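Local coordinates for protein xyloglucan-specific endo-beta-1,4-glucanase BoGH9A (Bacteroides ovatus, PDB 6DHT) that hydrolyses internal beta-1,4-glucosidic linkages in the backbone of xyloglucan, releasing xyloglucan oligosaccharides during the breakdown of this plant polysaccharide, at residues 222-225 with 226-229; 392-395 with 396-399; 429-432 with 433-436. All coordinates share one frame; numbering follows the deposited sequence.

Contact 1: residues 222-225 with 226-229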
loop_
_atom_site.group_PDB
_atom_site.type_symbol
_atom_site.label_atom_id
_atom_site.label_comp_id
_atom_site.label_asym_id
_atom_site.label_seq_id
_atom_site.Cartn_x
_atom_site.Cartn_y
_atom_site.Cartn_z
ATOM N N LEU A 222 12.529 0.992 -9.433
ATOM C CA LEU A 222 13.304 -0.167 -9.890
ATOM C C LEU A 222 14.684 0.230 -10.418
ATOM O O LEU A 222 15.680 -0.469 -10.169
ATOM C CB LEU A 222 12.554 -0.926 -10.974
ATOM C CG LEU A 222 11.287 -1.659 -10.479
ATOM C CD1 LEU A 222 10.339 -2.039 -11.646
ATOM C CD2 LEU A 222 11.638 -2.876 -9.600
ATOM N N ASP A 223 14.736 1.339 -11.141
ATOM C CA ASP A 223 16.007 1.789 -11.713
ATOM C C ASP A 223 16.987 2.119 -10.594
ATOM O O ASP A 223 18.170 1.759 -10.661
ATOM C CB ASP A 223 15.777 3.007 -12.598
ATOM C CG ASP A 223 16.906 3.252 -13.565
ATOM O OD1 ASP A 223 17.591 2.274 -13.937
ATOM O OD2 ASP A 223 17.071 4.419 -13.966
ATOM N N TRP A 224 16.510 2.792 -9.551
ATOM C CA TRP A 224 17.351 3.000 -8.375
ATOM C C TRP A 224 17.769 1.665 -7.733
ATOM O O TRP A 224 18.936 1.477 -7.369
ATOM C CB TRP A 224 16.655 3.884 -7.325
ATOM C CG TRP A 224 17.355 3.774 -6.029
ATOM C CD1 TRP A 224 18.628 4.178 -5.769
ATOM C CD2 TRP A 224 16.891 3.135 -4.834
ATOM N NE1 TRP A 224 18.969 3.867 -4.485
ATOM C CE2 TRP A 224 17.927 3.207 -3.890
ATOM C CE3 TRP A 224 15.692 2.522 -4.462
ATOM C CZ2 TRP A 224 17.792 2.696 -2.611
ATOM C CZ3 TRP A 224 15.568 2.024 -3.188
ATOM C CH2 TRP A 224 16.598 2.104 -2.285
ATOM N N MET A 225 16.824 0.732 -7.571
ATOM C CA MET A 225 17.121 -0.537 -6.908
ATOM C C MET A 225 18.302 -1.265 -7.565
ATOM O O MET A 225 19.126 -1.838 -6.864
ATOM C CB MET A 225 15.881 -1.445 -6.895
ATOM C CG MET A 225 14.777 -0.943 -6.018
ATOM S SD MET A 225 13.366 -2.068 -5.954
ATOM C CE MET A 225 13.941 -3.262 -4.763
ATOM N N LEU A 226 18.362 -1.247 -8.891
ATOM C CA LEU A 226 19.478 -1.860 -9.621
ATOM C C LEU A 226 20.838 -1.365 -9.115
ATOM O O LEU A 226 21.794 -2.146 -9.047
ATOM C CB LEU A 226 19.336 -1.598 -11.118
ATOM C CG LEU A 226 18.177 -2.321 -11.801
ATOM C CD1 LEU A 226 18.070 -1.829 -13.216
ATOM C CD2 LEU A 226 18.374 -3.825 -11.827
ATOM N N THR A 227 20.915 -0.087 -8.750
ATOM C CA THR A 227 22.175 0.513 -8.282
ATOM C C THR A 227 22.568 0.087 -6.866
ATOM O O THR A 227 23.677 0.382 -6.404
ATOM C CB THR A 227 22.141 2.060 -8.329
ATOM O OG1 THR A 227 21.346 2.587 -7.253
ATOM C CG2 THR A 227 21.627 2.559 -9.671
ATOM N N MET A 228 21.681 -0.602 -6.165
ATOM C CA MET A 228 21.930 -1.056 -4.809
ATOM C C MET A 228 22.503 -2.466 -4.742
ATOM O O MET A 228 22.672 -3.000 -3.635
ATOM C CB MET A 228 20.644 -0.951 -3.987
ATOM C CG MET A 228 20.228 0.477 -3.752
ATOM S SD MET A 228 21.199 1.317 -2.511
ATOM C CE MET A 228 20.514 0.576 -1.081
ATOM N N GLN A 229 22.753 -3.053 -5.915
ATOM C CA GLN A 229 23.365 -4.369 -6.031
ATOM C C GLN A 229 24.867 -4.239 -6.301
ATOM O O GLN A 229 25.259 -3.554 -7.234
ATOM C CB GLN A 229 22.711 -5.152 -7.167
ATOM C CG GLN A 229 23.227 -6.580 -7.267
ATOM C CD GLN A 229 22.414 -7.440 -8.200
ATOM O OE1 GLN A 229 22.110 -7.045 -9.315
ATOM N NE2 GLN A 229 22.117 -8.644 -7.760
#

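Contact 2: residues 392-395 with 396-399. With EDO (1,2-ethanediol), chain L.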
loop_
_atom_site.group_PDB
_atom_site.type_symbol
_atom_site.label_atom_id
_atom_site.label_comp_id
_atom_site.label_asym_id
_atom_site.label_seq_id
_atom_site.Cartn_x
_atom_site.Cartn_y
_atom_site.Cartn_z
ATOM N N GLU A 392 -0.789 -21.680 -17.470
ATOM C CA GLU A 392 -1.134 -23.089 -17.654
ATOM C C GLU A 392 -0.305 -24.038 -16.786
ATOM O O GLU A 392 0.710 -24.578 -17.238
ATOM C CB GLU A 392 -0.956 -23.472 -19.122
ATOM C CG GLU A 392 -1.845 -22.685 -20.077
ATOM C CD GLU A 392 -1.786 -23.217 -21.498
ATOM O OE1 GLU A 392 -1.033 -24.184 -21.740
ATOM O OE2 GLU A 392 -2.495 -22.670 -22.372
ATOM N N LEU A 393 -0.760 -24.274 -15.559
ATOM C CA LEU A 393 -0.003 -25.075 -14.610
ATOM C C LEU A 393 -0.210 -26.573 -14.808
ATOM O O LEU A 393 -1.325 -27.027 -15.094
ATOM C CB LEU A 393 -0.373 -24.703 -13.177
ATOM C CG LEU A 393 -0.059 -23.263 -12.771
ATOM C CD1 LEU A 393 -0.566 -23.033 -11.373
ATOM C CD2 LEU A 393 1.439 -22.978 -12.868
ATOM N N ASN A 394 0.868 -27.332 -14.648
ATOM C CA ASN A 394 0.786 -28.785 -14.691
ATOM C C ASN A 394 0.082 -29.360 -13.468
ATOM O O ASN A 394 -0.319 -28.613 -12.561
ATOM C CB ASN A 394 2.181 -29.374 -14.909
ATOM C CG ASN A 394 3.107 -29.200 -13.723
ATOM O OD1 ASN A 394 2.676 -28.937 -12.611
ATOM N ND2 ASN A 394 4.403 -29.388 -13.963
ATOM N N GLU A 395 -0.102 -30.671 -13.422
ATOM C CA GLU A 395 -0.878 -31.296 -12.364
ATOM C C GLU A 395 -0.345 -30.973 -10.967
ATOM O O GLU A 395 -1.117 -30.576 -10.087
ATOM C CB GLU A 395 -0.951 -32.823 -12.563
ATOM C CG GLU A 395 -1.825 -33.480 -11.520
ATOM C CD GLU A 395 -1.889 -34.987 -11.638
ATOM O OE1 GLU A 395 -1.331 -35.548 -12.611
ATOM O OE2 GLU A 395 -2.521 -35.605 -10.755
ATOM N N ALA A 396 0.956 -31.117 -10.756
ATOM C CA ALA A 396 1.539 -30.900 -9.441
ATOM C C ALA A 396 1.405 -29.421 -9.056
ATOM O O ALA A 396 1.122 -29.099 -7.902
ATOM C CB ALA A 396 3.003 -31.325 -9.428
ATOM N N ASP A 397 1.645 -28.536 -10.015
ATOM C CA ASP A 397 1.589 -27.098 -9.742
ATOM C C ASP A 397 0.158 -26.650 -9.454
ATOM O O ASP A 397 -0.069 -25.787 -8.580
ATOM C CB ASP A 397 2.169 -26.292 -10.894
ATOM C CG ASP A 397 3.685 -26.344 -10.941
ATOM O OD1 ASP A 397 4.286 -26.910 -10.011
ATOM O OD2 ASP A 397 4.232 -25.794 -11.905
ATOM N N ARG A 398 -0.810 -27.218 -10.157
ATOM C CA ARG A 398 -2.206 -26.898 -9.912
ATOM C C ARG A 398 -2.626 -27.393 -8.544
ATOM O O ARG A 398 -3.345 -26.698 -7.814
ATOM C CB ARG A 398 -3.083 -27.521 -10.993
ATOM C CG ARG A 398 -4.479 -26.976 -10.958
ATOM C CD ARG A 398 -4.624 -25.827 -11.937
ATOM N NE ARG A 398 -4.484 -24.547 -11.270
ATOM C CZ ARG A 398 -4.146 -23.411 -11.871
ATOM N NH1 ARG A 398 -3.889 -23.361 -13.174
ATOM N NH2 ARG A 398 -4.056 -22.319 -11.147
ATOM N N ARG A 399 -2.136 -28.554 -8.142
ATOM C CA ARG A 399 -2.448 -29.097 -6.836
ATOM C C ARG A 399 -1.884 -28.173 -5.745
ATOM O O ARG A 399 -2.547 -27.920 -4.731
ATOM C CB ARG A 399 -1.866 -30.503 -6.713
ATOM C CG ARG A 399 -2.198 -31.239 -5.421
ATOM C CD ARG A 399 -1.115 -32.271 -5.113
ATOM N NE ARG A 399 -0.683 -32.972 -6.325
ATOM C CZ ARG A 399 0.556 -33.401 -6.563
ATOM N NH1 ARG A 399 1.526 -33.218 -5.674
ATOM N NH2 ARG A 399 0.827 -34.016 -7.709
HETATM C C1 EDO L . -5.910 -22.499 -7.836
HETATM O O1 EDO L . -5.531 -23.529 -8.759
HETATM C C2 EDO L . -5.882 -21.149 -8.544
HETATM O O2 EDO L . -7.059 -21.021 -9.348
HETATM O O HOH W 1 -3.572 -24.936 -15.250
HETATM O O HOH W 2 3.341 -25.854 -14.530
HETATM O O HOH W 3 5.974 -29.225 -11.390
#

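Contact 3: residues 429-432 with 433-436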
loop_
_atom_site.group_PDB
_atom_site.type_symbol
_atom_site.label_atom_id
_atom_site.label_comp_id
_atom_site.label_asym_id
_atom_site.label_seq_id
_atom_site.Cartn_x
_atom_site.Cartn_y
_atom_site.Cartn_z
ATOM N N GLY A 429 -12.287 -3.363 12.274
ATOM C CA GLY A 429 -12.532 -2.230 13.155
ATOM C C GLY A 429 -13.295 -2.528 14.421
ATOM O O GLY A 429 -13.633 -1.593 15.124
ATOM N N ASN A 430 -13.557 -3.800 14.711
ATOM C CA ASN A 430 -14.318 -4.155 15.911
ATOM C C ASN A 430 -13.557 -5.031 16.899
ATOM O O ASN A 430 -14.158 -5.630 17.806
ATOM C CB ASN A 430 -15.638 -4.819 15.548
ATOM C CG ASN A 430 -16.698 -4.637 16.629
ATOM O OD1 ASN A 430 -16.793 -3.582 17.260
ATOM N ND2 ASN A 430 -17.480 -5.673 16.852
ATOM N N ASP A 431 -12.240 -5.080 16.742
ATOM C CA ASP A 431 -11.360 -5.754 17.687
ATOM C C ASP A 431 -10.277 -4.766 18.082
ATOM O O ASP A 431 -9.698 -4.110 17.220
ATOM C CB ASP A 431 -10.736 -6.987 17.029
ATOM C CG ASP A 431 -9.983 -7.877 18.015
ATOM O OD1 ASP A 431 -9.101 -7.391 18.749
ATOM O OD2 ASP A 431 -10.284 -9.086 18.053
ATOM N N ALA A 432 -9.991 -4.657 19.375
ATOM C CA ALA A 432 -8.989 -3.705 19.858
ATOM C C ALA A 432 -7.624 -3.942 19.221
ATOM O O ALA A 432 -6.833 -3.021 19.075
ATOM C CB ALA A 432 -8.873 -3.783 21.375
ATOM N N LYS A 433 -7.356 -5.180 18.836
ATOM C CA LYS A 433 -6.069 -5.516 18.258
ATOM C C LYS A 433 -5.962 -5.054 16.809
ATOM O O LYS A 433 -4.913 -5.212 16.184
ATOM C CB LYS A 433 -5.836 -7.024 18.339
ATOM C CG LYS A 433 -5.661 -7.502 19.768
ATOM C CD LYS A 433 -5.401 -8.989 19.841
ATOM C CE LYS A 433 -4.894 -9.360 21.227
ATOM N NZ LYS A 433 -4.533 -10.796 21.331
ATOM N N ASP A 434 -7.050 -4.506 16.280
ATOM C CA ASP A 434 -7.071 -3.980 14.912
ATOM C C ASP A 434 -6.316 -2.660 14.801
ATOM O O ASP A 434 -6.137 -2.144 13.690
ATOM C CB ASP A 434 -8.501 -3.699 14.457
ATOM C CG ASP A 434 -9.320 -4.943 14.244
ATOM O OD1 ASP A 434 -8.728 -6.042 14.186
ATOM O OD2 ASP A 434 -10.559 -4.814 14.078
ATOM N N PHE A 435 -5.927 -2.089 15.938
ATOM C CA PHE A 435 -5.350 -0.739 15.976
ATOM C C PHE A 435 -3.924 -0.717 16.477
ATOM O O PHE A 435 -3.625 -1.177 17.573
ATOM C CB PHE A 435 -6.268 0.158 16.796
ATOM C CG PHE A 435 -7.685 0.065 16.347
ATOM C CD1 PHE A 435 -8.081 0.670 15.170
ATOM C CD2 PHE A 435 -8.600 -0.695 17.054
ATOM C CE1 PHE A 435 -9.371 0.548 14.706
ATOM C CE2 PHE A 435 -9.897 -0.820 16.600
ATOM C CZ PHE A 435 -10.280 -0.217 15.412
ATOM N N PHE A 436 -3.044 -0.160 15.654
ATOM C CA PHE A 436 -1.613 -0.231 15.839
ATOM C C PHE A 436 -0.967 0.596 14.732
ATOM O O PHE A 436 -1.681 1.103 13.873
ATOM C CB PHE A 436 -1.105 -1.690 15.796
ATOM C CG PHE A 436 -1.406 -2.434 14.496
ATOM C CD1 PHE A 436 -0.500 -2.426 13.461
ATOM C CD2 PHE A 436 -2.573 -3.169 14.361
ATOM C CE1 PHE A 436 -0.764 -3.103 12.293
ATOM C CE2 PHE A 436 -2.854 -3.852 13.183
ATOM C CZ PHE A 436 -1.936 -3.823 12.161
HETATM O O HOH W 4 -13.003 -6.402 13.604
#

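Contact 1: residues 222-225 with 226-229
The indole of Trp-224 carries the side chain of Met-228 on one face: CG of Met-228 stands 3.2 Å above the ring plane, displaced toward the rim, and comes within 3.5 Å of CZ2 of Trp-224. The sulfur follows obliquely, Met-228 SD lying 4.7 Å from the centroid of the five-membered ring of Trp-224 in a Met-aromatic contact. A flexible, polarisable methionine suits this place because its chain can bend to the shape of the indole, here at both chi2 and chi3. Near the pyrrole side, OG1 of Thr-227 approaches CD1 of Trp-224 at 3.5 Å, and Lys-174 adds a cation-pi contact to the same ring.

The carbonyl oxygen of Trp-224 is gripped twice by Thr-227. The hydroxyl OG1 donates in the carbonyl plane, on a lone pair, at 2.7 Å from Trp-224 O, whereas the amide of Thr-227 reaches that oxygen from well above the plane, with an N-H...O angle of only 134°. A chi1 of 75° places the threonine hydroxyl between its own backbone N and carbonyl carbon, from where it turns back to the helix; OG1 also bonds to Ser-162. The backbone bonding passes from four residues back, Leu-226 N to Leu-222 O (3.1 Å), to three back, Met-228 N to Met-225 O (2.9 Å), and residues Leu-226 to Gln-229 form a type I beta turn.

The buried leucines and methionines of this segment suit the apolar helix surfaces around it. Leu-222 and Met-225 pack on helix 265-281, Leu-226 on helix 292-309, and Trp-224 and Met-228 on Ile-176 of helix 176-192, so this part of the chain packs against three helices before running on toward strand 239-241.

Contact 2: residues 392-395 with 396-399
At the start of helix 395-416, Asn-394 is the N-cap, and its side-chain oxygen OD1 accepts from the amide N of Asp-397 at 2.8 Å. The bond is nearly straight at both ends, with an N-H...O angle of 160° and the donor almost on the line of the amide C=O. A chi1 of 69° sets CG between the backbone N and carbonyl carbon of Asn-394, turning the short amide back over the first turn; asparagine suits the position because its oxygen can replace the carbonyl that a preceding turn would have supplied. Regular helix bonding starts at once, from Arg-398 N to Asn-394 O (2.8 Å) and from Arg-399 N to Glu-395 O.

Two waters join the cap to the carboxylate of Asp-397, one between Asn-394 N and Asp-397 OD2, the other between Asn-394 ND2 and Asp-397 OD1. Asp-397 also forms a salt bridge with Arg-359 and a hydrogen bond with Tyr-350, joining this helix start to helices 356-364 and 339-353.

Before the cap, Leu-393 lays CD1 over one face of the Arg-398 guanidinium, 3.5 Å above its plane and offset toward the rim. A branched apolar side chain can cover this flat group while the polar edge meets water 1, which links Arg-398 NH1 (2.6 Å) to Leu-393 O, and 1,2-ethanediol, probably from the crystallisation liquor, whose O1 accepts from Arg-398 NE and NH2.

Contact 3: residues 429-432 with 433-436
Asp-434 turns its carboxylate back toward the backbone of 429-431, where OD2 receives two backbone amides from opposite faces of its plane. Gly-429 N approaches at 2.9 Å from Asp-434 OD2, and Asp-431 N at 3.2 Å from the same oxygen; a water bound to Asn-430 N donates to it too. With chi1 at -69°, CG lies beside the backbone N of Asp-434, on the side facing these donors.

Asp-431 runs alongside Lys-433, both side chains pointing the same way. Its OD1 uses the anti lone pair to accept from Lys-433 N at 2.8 Å, while its carbonyl oxygen takes Asp-434 N at the same distance in the short 3-10 turn. The lysine chain extends onward, leaving its ammonium well away from this carboxylate.

The ring of Phe-435 meets Gly-429 O in its plane at the edge, 3.6 Å from CZ of Phe-435. Glycine fits there, since its backbone angles would press a CB against the preceding carbonyl.

Two aspartates thus accept from backbone amides of this loop and short 3-10 turn, and the gathered N-H groups, together with the salt bridge from Asp-434 OD1 to Lys-443, would favour an ionised Asp-434.

In the fold
All three contacts lie within the glycosyl hydrolase family 9 region, in the chain order contact 1, contact 2, contact 3. Their centres are about 34 Å (1 and 2), 37 Å (1 and 3) and 38 Å (2 and 3) apart, and none touches another. Contact 1 lies at the C-terminal part of helix 213-226, contact 2 opens helix 395-416, and contact 3 shapes the loop between that helix and helix 439-458. Contacts 1 and 3 lie on opposite sides of the chain's centre. They are separate local features of the (alpha/alpha)6 barrel known for this family. Trp-224 in contact 1 is about 11 Å from Asp-171, the predicted nucleophile, side chain to side chain, while contacts 2 and 3 lie away from the annotated sites.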